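Dicer Related Helicase (PDB 6M6Q) probably hydrolyses ATP and binds single- and double-stranded RNA as a RIG-I-like helicase of RNA interference, this chain being its N-terminal domain. Local coordinates at residues 29-34 / 264-269; 25-30 / 183-188; 34-39 / 122-127. All coordinates share one frame; numbering follows the deposited sequence. Where two conformers were deposited one is given.

Contact 1. Residues 29-34 / 264-269; sequences FRLLKW and KTLTMF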
loop_
_atom_site.group_PDB
_atom_site.type_symbol
_atom_site.label_atom_id
_atom_site.label_comp_id
_atom_site.label_asym_id
_atom_site.label_seq_id
_atom_site.Cartn_x
_atom_site.Cartn_y
_atom_site.Cartn_z
ATOM N N PHE B 29 -15.708 6.104 -1.095
ATOM C CA PHE B 29 -15.684 6.834 -2.392
ATOM C C PHE B 29 -14.644 6.199 -3.330
ATOM O O PHE B 29 -14.912 6.127 -4.531
ATOM C CB PHE B 29 -15.388 8.317 -2.189
ATOM C CG PHE B 29 -15.359 9.112 -3.467
ATOM C CD1 PHE B 29 -16.521 9.617 -4.016
ATOM C CD2 PHE B 29 -14.166 9.324 -4.146
ATOM C CE1 PHE B 29 -16.496 10.330 -5.206
ATOM C CE2 PHE B 29 -14.144 10.039 -5.334
ATOM C CZ PHE B 29 -15.307 10.553 -5.854
ATOM N N ARG B 30 -13.505 5.746 -2.785
ATOM C CA ARG B 30 -12.352 5.188 -3.556
ATOM C C ARG B 30 -12.662 3.785 -4.089
ATOM O O ARG B 30 -11.873 3.312 -4.891
ATOM C CB ARG B 30 -11.075 5.183 -2.706
ATOM C CG ARG B 30 -10.477 6.570 -2.527
ATOM C CD ARG B 30 -9.081 6.552 -1.983
ATOM N NE ARG B 30 -8.983 5.999 -0.640
ATOM C CZ ARG B 30 -8.903 6.723 0.490
ATOM N NH1 ARG B 30 -8.966 8.046 0.452
ATOM N NH2 ARG B 30 -8.755 6.111 1.654
ATOM N N LEU B 31 -13.815 3.192 -3.749
ATOM C CA LEU B 31 -14.321 1.955 -4.425
ATOM C C LEU B 31 -14.864 2.325 -5.821
ATOM O O LEU B 31 -14.968 1.405 -6.673
ATOM C CB LEU B 31 -15.380 1.264 -3.552
ATOM C CG LEU B 31 -14.882 0.744 -2.194
ATOM C CD1 LEU B 31 -16.034 0.475 -1.241
ATOM C CD2 LEU B 31 -14.056 -0.509 -2.357
ATOM N N LEU B 32 -15.055 3.628 -6.094
ATOM C CA LEU B 32 -15.452 4.180 -7.436
ATOM C C LEU B 32 -14.245 4.805 -8.160
ATOM O O LEU B 32 -14.472 5.536 -9.136
ATOM C CB LEU B 32 -16.537 5.260 -7.264
ATOM C CG LEU B 32 -17.940 4.781 -6.924
ATOM C CD1 LEU B 32 -18.779 5.943 -6.419
ATOM C CD2 LEU B 32 -18.591 4.141 -8.128
ATOM N N LYS B 33 -13.022 4.591 -7.685
ATOM C CA LYS B 33 -11.815 5.263 -8.237
ATOM C C LYS B 33 -11.646 4.936 -9.735
ATOM O O LYS B 33 -11.163 5.805 -10.449
ATOM C CB LYS B 33 -10.575 4.901 -7.416
ATOM C CG LYS B 33 -10.009 3.500 -7.606
ATOM C CD LYS B 33 -8.674 3.343 -6.896
ATOM C CE LYS B 33 -7.768 2.340 -7.540
ATOM N NZ LYS B 33 -6.738 1.876 -6.587
ATOM N N TRP B 34 -12.022 3.735 -10.196
ATOM C CA TRP B 34 -11.859 3.332 -11.626
ATOM C C TRP B 34 -12.937 4.004 -12.470
ATOM O O TRP B 34 -12.624 4.386 -13.639
ATOM C CB TRP B 34 -11.859 1.809 -11.799
ATOM C CG TRP B 34 -10.665 1.137 -11.183
ATOM C CD1 TRP B 34 -10.674 0.108 -10.282
ATOM C CD2 TRP B 34 -9.278 1.469 -11.394
ATOM N NE1 TRP B 34 -9.393 -0.223 -9.923
ATOM C CE2 TRP B 34 -8.517 0.597 -10.587
ATOM C CE3 TRP B 34 -8.603 2.400 -12.197
ATOM C CZ2 TRP B 34 -7.124 0.632 -10.560
ATOM C CZ3 TRP B 34 -7.225 2.443 -12.159
ATOM C CH2 TRP B 34 -6.499 1.574 -11.344
ATOM N N LYS B 264 -15.046 -4.317 -11.248
ATOM C CA LYS B 264 -16.112 -5.249 -10.832
ATOM C C LYS B 264 -15.867 -5.704 -9.390
ATOM O O LYS B 264 -16.848 -5.779 -8.642
ATOM C CB LYS B 264 -16.234 -6.410 -11.813
ATOM C CG LYS B 264 -17.114 -6.095 -13.011
ATOM C CD LYS B 264 -17.408 -7.270 -13.897
ATOM C CE LYS B 264 -18.326 -6.902 -15.035
ATOM N NZ LYS B 264 -17.727 -5.853 -15.886
ATOM N N THR B 265 -14.611 -5.914 -9.002
ATOM C CA THR B 265 -14.229 -6.349 -7.631
ATOM C C THR B 265 -14.609 -5.237 -6.640
ATOM O O THR B 265 -15.249 -5.543 -5.620
ATOM C CB THR B 265 -12.736 -6.693 -7.522
ATOM O OG1 THR B 265 -12.376 -7.666 -8.504
ATOM C CG2 THR B 265 -12.366 -7.228 -6.152
ATOM N N LEU B 266 -14.270 -3.987 -6.954
ATOM C CA LEU B 266 -14.538 -2.829 -6.065
ATOM C C LEU B 266 -16.051 -2.597 -5.964
ATOM O O LEU B 266 -16.529 -2.269 -4.835
ATOM C CB LEU B 266 -13.810 -1.591 -6.602
ATOM C CG LEU B 266 -12.284 -1.688 -6.602
ATOM C CD1 LEU B 266 -11.664 -0.349 -6.930
ATOM C CD2 LEU B 266 -11.758 -2.211 -5.275
ATOM N N THR B 267 -16.783 -2.821 -7.061
ATOM C CA THR B 267 -18.237 -2.568 -7.143
ATOM C C THR B 267 -18.974 -3.565 -6.252
ATOM O O THR B 267 -20.013 -3.177 -5.716
ATOM C CB THR B 267 -18.711 -2.572 -8.595
ATOM O OG1 THR B 267 -17.983 -1.538 -9.256
ATOM C CG2 THR B 267 -20.190 -2.311 -8.751
ATOM N N MET B 268 -18.393 -4.741 -5.999
ATOM C CA MET B 268 -18.957 -5.747 -5.046
ATOM C C MET B 268 -18.906 -5.198 -3.613
ATOM O O MET B 268 -19.932 -5.273 -2.923
ATOM C CB MET B 268 -18.204 -7.076 -5.083
ATOM C CG MET B 268 -18.541 -7.922 -6.259
ATOM S SD MET B 268 -17.646 -9.471 -6.180
ATOM C CE MET B 268 -18.814 -10.493 -5.302
ATOM N N PHE B 269 -17.763 -4.678 -3.172
ATOM C CA PHE B 269 -17.585 -4.085 -1.820
ATOM C C PHE B 269 -18.435 -2.816 -1.694
ATOM O O PHE B 269 -18.966 -2.588 -0.615
ATOM C CB PHE B 269 -16.107 -3.812 -1.540
ATOM C CG PHE B 269 -15.326 -5.058 -1.224
ATOM C CD1 PHE B 269 -14.781 -5.825 -2.242
ATOM C CD2 PHE B 269 -15.201 -5.505 0.084
ATOM C CE1 PHE B 269 -14.090 -6.991 -1.959
ATOM C CE2 PHE B 269 -14.524 -6.678 0.365
ATOM C CZ PHE B 269 -13.960 -7.416 -0.655
HETATM O O HOH W 1 -17.559 0.645 -7.816
#

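Contact 2. Residues 25-30 / 183-188; sequences FPAYFR and GYQKLD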
loop_
_atom_site.group_PDB
_atom_site.type_symbol
_atom_site.label_atom_id
_atom_site.label_comp_id
_atom_site.label_asym_id
_atom_site.label_seq_id
_atom_site.Cartn_x
_atom_site.Cartn_y
_atom_site.Cartn_z
ATOM N N PHE B 25 -16.043 7.969 4.717
ATOM C CA PHE B 25 -16.355 8.373 3.317
ATOM C C PHE B 25 -15.150 8.212 2.377
ATOM O O PHE B 25 -15.318 7.627 1.325
ATOM C CB PHE B 25 -16.921 9.787 3.208
ATOM C CG PHE B 25 -17.029 10.282 1.783
ATOM C CD1 PHE B 25 -17.987 9.779 0.914
ATOM C CD2 PHE B 25 -16.141 11.221 1.291
ATOM C CE1 PHE B 25 -18.069 10.228 -0.399
ATOM C CE2 PHE B 25 -16.239 11.686 -0.014
ATOM C CZ PHE B 25 -17.197 11.180 -0.858
ATOM N N PRO B 26 -13.942 8.796 2.619
ATOM C CA PRO B 26 -12.864 8.741 1.624
ATOM C C PRO B 26 -12.646 7.343 1.014
ATOM O O PRO B 26 -12.591 7.247 -0.181
ATOM C CB PRO B 26 -11.626 9.173 2.431
ATOM C CG PRO B 26 -12.190 10.132 3.443
ATOM C CD PRO B 26 -13.531 9.527 3.826
ATOM N N ALA B 27 -12.569 6.310 1.857
ATOM C CA ALA B 27 -12.297 4.902 1.474
ATOM C C ALA B 27 -13.469 4.349 0.670
ATOM O O ALA B 27 -13.233 3.592 -0.288
ATOM C CB ALA B 27 -12.045 4.057 2.699
ATOM N N TYR B 28 -14.685 4.651 1.086
ATOM C CA TYR B 28 -15.901 4.177 0.413
ATOM C C TYR B 28 -15.949 4.799 -0.987
ATOM O O TYR B 28 -16.109 4.048 -1.965
ATOM C CB TYR B 28 -17.147 4.454 1.252
ATOM C CG TYR B 28 -18.381 3.799 0.680
ATOM C CD1 TYR B 28 -19.281 4.515 -0.099
ATOM C CD2 TYR B 28 -18.580 2.437 0.809
ATOM C CE1 TYR B 28 -20.361 3.898 -0.698
ATOM C CE2 TYR B 28 -19.670 1.811 0.231
ATOM C CZ TYR B 28 -20.559 2.544 -0.530
ATOM O OH TYR B 28 -21.648 1.926 -1.080
ATOM N N PHE B 29 -15.708 6.104 -1.095
ATOM C CA PHE B 29 -15.684 6.834 -2.392
ATOM C C PHE B 29 -14.644 6.199 -3.330
ATOM O O PHE B 29 -14.912 6.127 -4.531
ATOM C CB PHE B 29 -15.388 8.317 -2.189
ATOM C CG PHE B 29 -15.359 9.112 -3.467
ATOM C CD1 PHE B 29 -16.521 9.617 -4.016
ATOM C CD2 PHE B 29 -14.166 9.324 -4.146
ATOM C CE1 PHE B 29 -16.496 10.330 -5.206
ATOM C CE2 PHE B 29 -14.144 10.039 -5.334
ATOM C CZ PHE B 29 -15.307 10.553 -5.854
ATOM N N ARG B 30 -13.505 5.746 -2.785
ATOM C CA ARG B 30 -12.352 5.188 -3.556
ATOM C C ARG B 30 -12.662 3.785 -4.089
ATOM O O ARG B 30 -11.873 3.312 -4.891
ATOM C CB ARG B 30 -11.075 5.183 -2.706
ATOM C CG ARG B 30 -10.477 6.570 -2.527
ATOM C CD ARG B 30 -9.081 6.552 -1.983
ATOM N NE ARG B 30 -8.983 5.999 -0.640
ATOM C CZ ARG B 30 -8.903 6.723 0.490
ATOM N NH1 ARG B 30 -8.966 8.046 0.452
ATOM N NH2 ARG B 30 -8.755 6.111 1.654
ATOM N N GLY B 183 -6.448 9.042 4.447
ATOM C CA GLY B 183 -5.306 8.122 4.314
ATOM C C GLY B 183 -5.761 6.726 3.964
ATOM O O GLY B 183 -6.976 6.504 3.920
ATOM N N TYR B 184 -4.805 5.814 3.738
ATOM C CA TYR B 184 -5.043 4.383 3.439
ATOM C C TYR B 184 -5.838 3.760 4.594
ATOM O O TYR B 184 -5.435 3.920 5.761
ATOM C CB TYR B 184 -3.714 3.651 3.177
ATOM C CG TYR B 184 -3.305 3.615 1.726
ATOM C CD1 TYR B 184 -3.825 2.662 0.860
ATOM C CD2 TYR B 184 -2.435 4.560 1.200
ATOM C CE1 TYR B 184 -3.498 2.653 -0.486
ATOM C CE2 TYR B 184 -2.091 4.560 -0.144
ATOM C CZ TYR B 184 -2.617 3.597 -0.989
ATOM O OH TYR B 184 -2.294 3.600 -2.317
ATOM N N GLN B 185 -6.915 3.039 4.271
ATOM C CA GLN B 185 -7.726 2.287 5.260
ATOM C C GLN B 185 -7.729 0.806 4.899
ATOM O O GLN B 185 -7.422 0.472 3.737
ATOM C CB GLN B 185 -9.150 2.840 5.322
ATOM C CG GLN B 185 -9.221 4.321 5.681
ATOM C CD GLN B 185 -8.718 4.606 7.075
ATOM O OE1 GLN B 185 -8.851 3.795 7.994
ATOM N NE2 GLN B 185 -8.115 5.764 7.238
ATOM N N LYS B 186 -8.070 -0.043 5.865
ATOM C CA LYS B 186 -8.206 -1.505 5.671
ATOM C C LYS B 186 -8.985 -1.768 4.370
ATOM O O LYS B 186 -8.517 -2.544 3.557
ATOM C CB LYS B 186 -8.884 -2.129 6.890
ATOM C CG LYS B 186 -8.104 -3.262 7.524
ATOM C CD LYS B 186 -8.921 -4.123 8.446
ATOM C CE LYS B 186 -8.992 -3.588 9.856
ATOM N NZ LYS B 186 -9.999 -4.322 10.658
ATOM N N LEU B 187 -10.105 -1.079 4.183
ATOM C CA LEU B 187 -10.991 -1.191 2.994
ATOM C C LEU B 187 -10.164 -1.116 1.695
ATOM O O LEU B 187 -10.379 -1.978 0.796
ATOM C CB LEU B 187 -12.034 -0.066 3.046
ATOM C CG LEU B 187 -13.086 -0.105 1.948
ATOM C CD1 LEU B 187 -13.677 -1.505 1.808
ATOM C CD2 LEU B 187 -14.177 0.927 2.209
ATOM N N ASP B 188 -9.297 -0.108 1.571
ATOM C CA ASP B 188 -8.482 0.119 0.356
ATOM C C ASP B 188 -7.583 -1.117 0.122
ATOM O O ASP B 188 -7.410 -1.504 -1.053
ATOM C CB ASP B 188 -7.668 1.417 0.449
ATOM C CG ASP B 188 -8.471 2.687 0.715
ATOM O OD1 ASP B 188 -8.352 3.236 1.864
ATOM O OD2 ASP B 188 -9.141 3.172 -0.230
#

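Contact 3. Residues 34-39 / 122-127; sequences WKFLDV and CFLNTV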
loop_
_atom_site.group_PDB
_atom_site.type_symbol
_atom_site.label_atom_id
_atom_site.label_comp_id
_atom_site.label_asym_id
_atom_site.label_seq_id
_atom_site.Cartn_x
_atom_site.Cartn_y
_atom_site.Cartn_z
ATOM N N TRP B 34 -12.022 3.735 -10.196
ATOM C CA TRP B 34 -11.859 3.332 -11.626
ATOM C C TRP B 34 -12.937 4.004 -12.470
ATOM O O TRP B 34 -12.624 4.386 -13.639
ATOM C CB TRP B 34 -11.859 1.809 -11.799
ATOM C CG TRP B 34 -10.665 1.137 -11.183
ATOM C CD1 TRP B 34 -10.674 0.108 -10.282
ATOM C CD2 TRP B 34 -9.278 1.469 -11.394
ATOM N NE1 TRP B 34 -9.393 -0.223 -9.923
ATOM C CE2 TRP B 34 -8.517 0.597 -10.587
ATOM C CE3 TRP B 34 -8.603 2.400 -12.197
ATOM C CZ2 TRP B 34 -7.124 0.632 -10.560
ATOM C CZ3 TRP B 34 -7.225 2.443 -12.159
ATOM C CH2 TRP B 34 -6.499 1.574 -11.344
ATOM N N LYS B 35 -14.132 4.197 -11.894
ATOM C CA LYS B 35 -15.259 4.897 -12.553
ATOM C C LYS B 35 -14.940 6.388 -12.605
ATOM O O LYS B 35 -15.292 7.020 -13.611
ATOM C CB LYS B 35 -16.585 4.611 -11.841
ATOM C CG LYS B 35 -17.816 5.337 -12.405
ATOM C CD LYS B 35 -18.068 5.077 -13.882
ATOM C CE LYS B 35 -19.262 5.810 -14.461
ATOM N NZ LYS B 35 -19.183 5.831 -15.945
ATOM N N PHE B 36 -14.223 6.905 -11.604
ATOM C CA PHE B 36 -13.783 8.323 -11.537
ATOM C C PHE B 36 -12.733 8.576 -12.614
ATOM O O PHE B 36 -12.864 9.575 -13.331
ATOM C CB PHE B 36 -13.245 8.663 -10.151
ATOM C CG PHE B 36 -12.448 9.938 -10.095
ATOM C CD1 PHE B 36 -13.053 11.166 -10.317
ATOM C CD2 PHE B 36 -11.094 9.913 -9.798
ATOM C CE1 PHE B 36 -12.313 12.335 -10.269
ATOM C CE2 PHE B 36 -10.360 11.080 -9.741
ATOM C CZ PHE B 36 -10.970 12.287 -9.973
ATOM N N LEU B 37 -11.748 7.676 -12.741
ATOM C CA LEU B 37 -10.734 7.699 -13.842
ATOM C C LEU B 37 -11.472 7.634 -15.161
ATOM O O LEU B 37 -11.209 8.494 -15.979
ATOM C CB LEU B 37 -9.742 6.531 -13.708
ATOM C CG LEU B 37 -8.575 6.495 -14.716
ATOM C CD1 LEU B 37 -7.603 7.679 -14.536
ATOM C CD2 LEU B 37 -7.817 5.174 -14.604
ATOM N N ASP B 38 -12.439 6.710 -15.291
ATOM C CA ASP B 38 -13.257 6.529 -16.527
ATOM C C ASP B 38 -13.895 7.864 -16.937
ATOM O O ASP B 38 -13.846 8.172 -18.141
ATOM C CB ASP B 38 -14.319 5.437 -16.380
ATOM C CG ASP B 38 -15.048 5.176 -17.690
ATOM O OD1 ASP B 38 -16.196 5.646 -17.822
ATOM O OD2 ASP B 38 -14.418 4.623 -18.606
ATOM N N VAL B 39 -14.466 8.607 -15.978
ATOM C CA VAL B 39 -15.187 9.905 -16.196
ATOM C C VAL B 39 -14.179 10.965 -16.679
ATOM O O VAL B 39 -14.472 11.659 -17.673
ATOM C CB VAL B 39 -15.930 10.356 -14.912
ATOM C CG1 VAL B 39 -16.332 11.826 -14.955
ATOM C CG2 VAL B 39 -17.152 9.488 -14.628
ATOM N N CYS B 122 -0.546 6.842 -10.455
ATOM C CA CYS B 122 0.165 8.073 -10.023
ATOM C C CYS B 122 -0.841 9.215 -9.849
ATOM O O CYS B 122 -0.687 9.987 -8.896
ATOM C CB CYS B 122 1.254 8.488 -11.001
ATOM S SG CYS B 122 2.051 10.048 -10.536
ATOM N N PHE B 123 -1.838 9.302 -10.717
ATOM C CA PHE B 123 -2.884 10.356 -10.639
ATOM C C PHE B 123 -3.791 10.072 -9.436
ATOM O O PHE B 123 -3.881 10.930 -8.536
ATOM C CB PHE B 123 -3.671 10.431 -11.937
ATOM C CG PHE B 123 -4.961 11.198 -11.856
ATOM C CD1 PHE B 123 -4.964 12.575 -11.748
ATOM C CD2 PHE B 123 -6.169 10.549 -11.980
ATOM C CE1 PHE B 123 -6.149 13.287 -11.783
ATOM C CE2 PHE B 123 -7.356 11.261 -12.018
ATOM C CZ PHE B 123 -7.344 12.631 -11.904
ATOM N N LEU B 124 -4.403 8.884 -9.415
ATOM C CA LEU B 124 -5.440 8.484 -8.434
ATOM C C LEU B 124 -4.866 8.537 -7.008
ATOM O O LEU B 124 -5.565 9.058 -6.135
ATOM C CB LEU B 124 -5.967 7.084 -8.786
ATOM C CG LEU B 124 -6.823 7.002 -10.051
ATOM C CD1 LEU B 124 -7.495 5.635 -10.174
ATOM C CD2 LEU B 124 -7.872 8.099 -10.076
ATOM N N ASN B 125 -3.647 8.049 -6.786
ATOM C CA ASN B 125 -3.034 7.976 -5.430
ATOM C C ASN B 125 -2.651 9.379 -4.929
ATOM O O ASN B 125 -2.421 9.503 -3.737
ATOM C CB ASN B 125 -1.807 7.076 -5.388
ATOM C CG ASN B 125 -2.138 5.619 -5.616
ATOM O OD1 ASN B 125 -3.278 5.183 -5.412
ATOM N ND2 ASN B 125 -1.146 4.857 -6.029
ATOM N N THR B 126 -2.509 10.359 -5.821
ATOM C CA THR B 126 -2.181 11.763 -5.483
ATOM C C THR B 126 -3.464 12.517 -5.089
ATOM O O THR B 126 -3.451 13.176 -4.033
ATOM C CB THR B 126 -1.437 12.455 -6.637
ATOM O OG1 THR B 126 -0.258 11.717 -6.948
ATOM C CG2 THR B 126 -1.024 13.866 -6.302
ATOM N N VAL B 127 -4.531 12.400 -5.889
ATOM C CA VAL B 127 -5.754 13.248 -5.788
ATOM C C VAL B 127 -6.748 12.657 -4.774
ATOM O O VAL B 127 -7.458 13.418 -4.187
ATOM C CB VAL B 127 -6.433 13.455 -7.154
ATOM C CG1 VAL B 127 -5.508 14.079 -8.151
ATOM C CG2 VAL B 127 -7.009 12.172 -7.699
#

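Contact 1. Residues 29-34 / 264-269
The turn between helix 25-29 and helix 33-42, deep in this all-helical N-terminal domain, packs against helix 262-271 through L31, W34 and L266. Residues 30-31 form a short 3-10 segment and L32 is the N-cap of the next helix; L266 packs against this turn. L31 and L266 mark the nearest backbone approach, with CA atoms 5.1 Å apart. L266 is directed at the turn, its CB lying against the carbonyl oxygen of L31, and divides its two methyl groups between partners: L266 CD1 lies 3.5 Å from CD1 of the W34 indole, which it meets obliquely near the pyrrole NE1, while L266 CD2 lies 4.1 Å from CD2 of L31. Its CG stands anti to the carbonyl carbon (chi1 -64°), a torsion that leaves CD1 on the W34 side and CD2 on the L31 side. L31 also reaches F269, its CD2 4.0 Å from F269 CB, the two side chains crossing at about a right angle. The F269 ring itself leads away and meets F293. The R30 side chain leads away from helix 262-271 to pair with D188. CE of K33 lies over one face of the W34 indole, toward the rim. No direct hydrogen bond joins the segments, and the polar link is made by water. The hydroxyl of T267, bonded to H263 O one turn back, also accepts from a water that donates to L31 O as well; the water oxygen lies 2.9 Å from L31 O and 2.6 Å from T267 OG1.

Contact 2. Residues 25-30 / 183-188
R30 and D188 form the firm part of this contact, a side-on salt bridge in which two guanidinium nitrogens each take one carboxylate oxygen. R30 NE lies 2.9 Å from D188 OD2, and R30 NH2 2.9 Å from D188 OD1, both bonds being nearly straight. The oxygens lie close to the guanidinium plane, but the two flat groups are turned 33° against each other, and NE reaches OD2 from above the carboxylate plane while NH2 meets OD1 on its syn side. A bend at chi3 (-64°) turns the edge of the guanidinium to the acid. NH2 also makes a weak bond to G183 O, NH1 binds L128 O, and F129 adds a cation-pi contact, so the buried guanidinium of R30 is held by several partners. Beside the pair, A27 CB packs 3.8 Å from L187 CD2 and 4.1 Å from Q185 CB. With CG anti to the backbone N (chi1 -176°), L187 lays its CD2 against the A27 carbonyl. The outer margin is looser: the exposed Y184 has its CB directed away from helix 25-29, and its ring stacks on F129. D188 has a second task, its OD1 accepting Q185 N at 2.8 Å through the anti lone pair. With Q185 at the N-cap, this is the half of a capping box in which the third helical residue binds the N-cap amide, here at the start of helix 186-193.

Contact 3. Residues 34-39 / 122-127
Helix 33-42 and the C-terminal end of helix 94-127 cross steeply, their short axes 11.1 Å apart at closest approach with an angle of 112° between N-to-C directions. L124 is the side chain that reaches in between, and it splits its methyls over two aromatic residues of the other helix. Its CD1 stands 3.8 Å from CZ3 on the six-membered ring of W34, the side chains crossing at about a right angle, whereas L124 CD2 meets the edge of the F36 ring, 3.7 Å from F36 CD2. With CG anti to the carbonyl carbon (chi1 -70°), L124 sets one methyl against each ring. F36 goes on to meet F123. Their planes are within 12° of parallel but strongly offset, with centroids 5.9 Å apart, so little of one ring lies over the other; the closest atoms are F36 CE2 and F123 CE2, 3.8 Å apart. V127 joins this cluster in two ways: its CG2 sits over the centre of one face of the F123 ring and also approaches the F36 edge, 4.1 Å from F36 CE2. L37 completes the interface with CD1 placed 4.1 Å from CD2 of F123. The contact across the helices is wholly apolar. Around it, F123 meets F55 edge-to-face and also touches the ring of F52, F36 continues onto A137 and V140 of helix 131-144, and W34 reaches L262 of helix 262-271, so helix 33-42 runs among three other helices.

In the fold
All three contacts use the early stretch from helix 25-29 through helix 33-42. Going along it, contact 2 comes first and draws in the start of helix 186-193, contact 1 follows at the turn with helix 262-271, and contact 3 comes last with the end of helix 94-127. The partners follow another order: 122-127, then 183-188, then 264-269. Residues 29-30 lie within the ranges of contacts 1 and 2, while W34 serves both 1 and 3. The centres lie about 10 Å (1 to 2), 12 Å (1 to 3) and 14 Å (2 to 3) apart. Two short consecutive helices thus join three helices far apart in sequence around the middle of this domain.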